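Local coordinates for protein beta-glycosidase (Bacteroides caccae, PDB 6T2R) that is a family 16 glycoside hydrolase of the human gut microbiota, acting as an endo-beta-galactosidase (O-glycanase) that cuts within mucin O-glycan chains to initiate mucin breakdown, at residues T128-T133 with F224-Y229. Sequence-based numbering, arbitrary orientation.
Sequences TLPYET and FNIPQY
Tyr229 and Leu129 lie side by side on one face of the sheet and point the same way. Leu129 CB packs 3.6 Å from Tyr229 CE2, and its CD1 reaches the phenol OH. With CG between its backbone N and carbonyl carbon (chi1 77°), the Tyr229 ring stands edge-on to the neighbouring strand, and Pro130 O meets that edge in plane, 3.3 Å from CD2. Beneath the pair, their backbones exchange two hydrogen bonds, Leu129 N to Tyr229 O and Tyr229 N to Leu129 O. On the opposite face Thr128 and Gln228 cross at about a right angle. Gln228 bends at chi2 (-79°), bringing OE1 within 2.7 Å of its donor, Thr128 OG1. Water 1 also donates to OE1, while NE2 donates to Ile226 O, so both ends of this buried amide are gripped. Beyond Pro130, whose CB touches Ile226 CD1, a third backbone bond, from Tyr131 N to Pro227 O, is almost straight at the hydrogen (173°), although the donor stands above the carbonyl plane. Water 2 donates to that same oxygen and to Glu132 OE2 and accepts from Glu132 N, while OE2 lies 3.4 Å from Pro227 CD. Tyr131 CB rests on Pro227 CB, its ring passing obliquely by Tyr229 CB. This is antiparallel pairing of strands 125-130 and 228-233, carried on past the end of the first by the Tyr131 bond, within the beta-jelly-roll fold of family 16 glycoside hydrolases.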
loop_
_atom_site.group_PDB
_atom_site.type_symbol
_atom_site.label_atom_id
_atom_site.label_comp_id
_atom_site.label_asym_id
_atom_site.label_seq_id
_atom_site.Cartn_x
_atom_site.Cartn_y
_atom_site.Cartn_z
ATOM N N THR A 128 1.874 0.076 -3.876
ATOM C CA THR A 128 3.165 -0.139 -4.545
ATOM C C THR A 128 3.340 0.804 -5.734
ATOM O O THR A 128 2.362 1.197 -6.370
ATOM C CB THR A 128 3.346 -1.596 -4.979
ATOM O OG1 THR A 128 2.573 -1.811 -6.164
ATOM C CG2 THR A 128 3.015 -2.556 -3.857
ATOM N N LEU A 129 4.610 1.130 -5.951
ATOM C CA LEU A 129 5.176 1.993 -7.007
ATOM C C LEU A 129 6.342 1.239 -7.631
ATOM O O LEU A 129 6.841 0.300 -7.032
ATOM C CB LEU A 129 5.619 3.314 -6.370
ATOM C CG LEU A 129 4.474 4.253 -5.993
ATOM C CD1 LEU A 129 5.026 5.506 -5.377
ATOM C CD2 LEU A 129 3.594 4.568 -7.199
ATOM N N PRO A 130 6.779 1.601 -8.856
ATOM C CA PRO A 130 7.958 0.985 -9.459
ATOM C C PRO A 130 9.204 1.153 -8.595
ATOM O O PRO A 130 9.476 2.255 -8.124
ATOM C CB PRO A 130 8.109 1.695 -10.815
ATOM C CG PRO A 130 6.706 2.236 -11.083
ATOM C CD PRO A 130 6.152 2.598 -9.724
ATOM N N TYR A 131 9.897 0.029 -8.378
ATOM C CA TYR A 131 11.161 -0.064 -7.614
ATOM C C TYR A 131 12.217 0.792 -8.311
ATOM O O TYR A 131 12.959 1.504 -7.634
ATOM C CB TYR A 131 11.665 -1.510 -7.527
ATOM C CG TYR A 131 12.856 -1.621 -6.614
ATOM C CD1 TYR A 131 12.692 -1.677 -5.230
ATOM C CD2 TYR A 131 14.136 -1.574 -7.142
ATOM C CE1 TYR A 131 13.786 -1.701 -4.385
ATOM C CE2 TYR A 131 15.239 -1.645 -6.318
ATOM C CZ TYR A 131 15.063 -1.697 -4.938
ATOM O OH TYR A 131 16.178 -1.708 -4.149
ATOM N N GLU A 132 12.275 0.717 -9.634
ATOM C CA GLU A 132 13.324 1.416 -10.437
ATOM C C GLU A 132 12.933 2.900 -10.621
ATOM O O GLU A 132 12.371 3.255 -11.671
ATOM C CB GLU A 132 13.513 0.678 -11.754
ATOM C CG GLU A 132 13.992 -0.753 -11.582
ATOM C CD GLU A 132 13.639 -1.627 -12.776
ATOM O OE1 GLU A 132 14.564 -2.015 -13.455
ATOM O OE2 GLU A 132 12.438 -1.887 -13.041
ATOM N N THR A 133 13.214 3.739 -9.621
ATOM C CA THR A 133 12.692 5.122 -9.558
ATOM C C THR A 133 13.404 6.024 -10.569
ATOM O O THR A 133 12.886 7.094 -10.815
ATOM C CB THR A 133 12.799 5.684 -8.138
ATOM O OG1 THR A 133 14.171 5.654 -7.779
ATOM C CG2 THR A 133 11.993 4.887 -7.146
ATOM N N PHE A 224 2.398 -2.764 -15.074
ATOM C CA PHE A 224 2.576 -3.229 -13.676
ATOM C C PHE A 224 3.604 -4.384 -13.553
ATOM O O PHE A 224 4.101 -4.567 -12.437
ATOM C CB PHE A 224 1.218 -3.599 -13.089
ATOM C CG PHE A 224 0.149 -2.549 -13.293
ATOM C CD1 PHE A 224 0.190 -1.352 -12.596
ATOM C CD2 PHE A 224 -0.912 -2.769 -14.172
ATOM C CE1 PHE A 224 -0.801 -0.395 -12.753
ATOM C CE2 PHE A 224 -1.894 -1.802 -14.350
ATOM C CZ PHE A 224 -1.828 -0.612 -13.648
ATOM N N ASN A 225 3.937 -5.145 -14.597
ATOM C CA ASN A 225 4.776 -6.364 -14.413
ATOM C C ASN A 225 6.228 -5.930 -14.421
ATOM O O ASN A 225 6.922 -6.324 -15.312
ATOM C CB ASN A 225 4.494 -7.497 -15.398
ATOM C CG ASN A 225 3.182 -8.178 -15.074
ATOM O OD1 ASN A 225 2.401 -8.452 -15.991
ATOM N ND2 ASN A 225 2.896 -8.393 -13.784
ATOM N N ILE A 226 6.584 -5.072 -13.467
ATOM C CA ILE A 226 7.932 -4.514 -13.252
ATOM C C ILE A 226 8.137 -4.590 -11.748
ATOM O O ILE A 226 7.174 -4.580 -10.986
ATOM C CB ILE A 226 8.061 -3.062 -13.764
ATOM C CG1 ILE A 226 7.052 -2.114 -13.096
ATOM C CG2 ILE A 226 7.981 -3.000 -15.285
ATOM C CD1 ILE A 226 7.179 -0.665 -13.589
ATOM N N PRO A 227 9.396 -4.633 -11.286
ATOM C CA PRO A 227 9.667 -4.690 -9.858
ATOM C C PRO A 227 8.997 -3.520 -9.129
ATOM O O PRO A 227 9.043 -2.398 -9.621
ATOM C CB PRO A 227 11.187 -4.551 -9.790
ATOM C CG PRO A 227 11.662 -5.056 -11.126
ATOM C CD PRO A 227 10.623 -4.562 -12.101
ATOM N N GLN A 228 8.458 -3.806 -7.943
ATOM C CA GLN A 228 7.677 -2.861 -7.117
ATOM C C GLN A 228 8.431 -2.609 -5.813
ATOM O O GLN A 228 9.156 -3.529 -5.355
ATOM C CB GLN A 228 6.289 -3.474 -6.871
ATOM C CG GLN A 228 5.567 -3.869 -8.164
ATOM C CD GLN A 228 4.950 -2.672 -8.848
ATOM O OE1 GLN A 228 4.405 -1.793 -8.184
ATOM N NE2 GLN A 228 5.070 -2.607 -10.180
ATOM N N TYR A 229 8.242 -1.432 -5.214
ATOM C CA TYR A 229 8.465 -1.239 -3.760
ATOM C C TYR A 229 7.111 -0.994 -3.087
ATOM O O TYR A 229 6.147 -0.516 -3.749
ATOM C CB TYR A 229 9.516 -0.167 -3.496
ATOM C CG TYR A 229 9.113 1.285 -3.633
ATOM C CD1 TYR A 229 8.716 2.010 -2.526
ATOM C CD2 TYR A 229 9.221 1.959 -4.841
ATOM C CE1 TYR A 229 8.399 3.357 -2.615
ATOM C CE2 TYR A 229 8.908 3.305 -4.947
ATOM C CZ TYR A 229 8.521 4.009 -3.826
ATOM O OH TYR A 229 8.243 5.336 -3.892
HETATM O O HOH W 1 3.006 0.133 -9.164
HETATM O O HOH W 2 10.594 -0.875 -11.384
#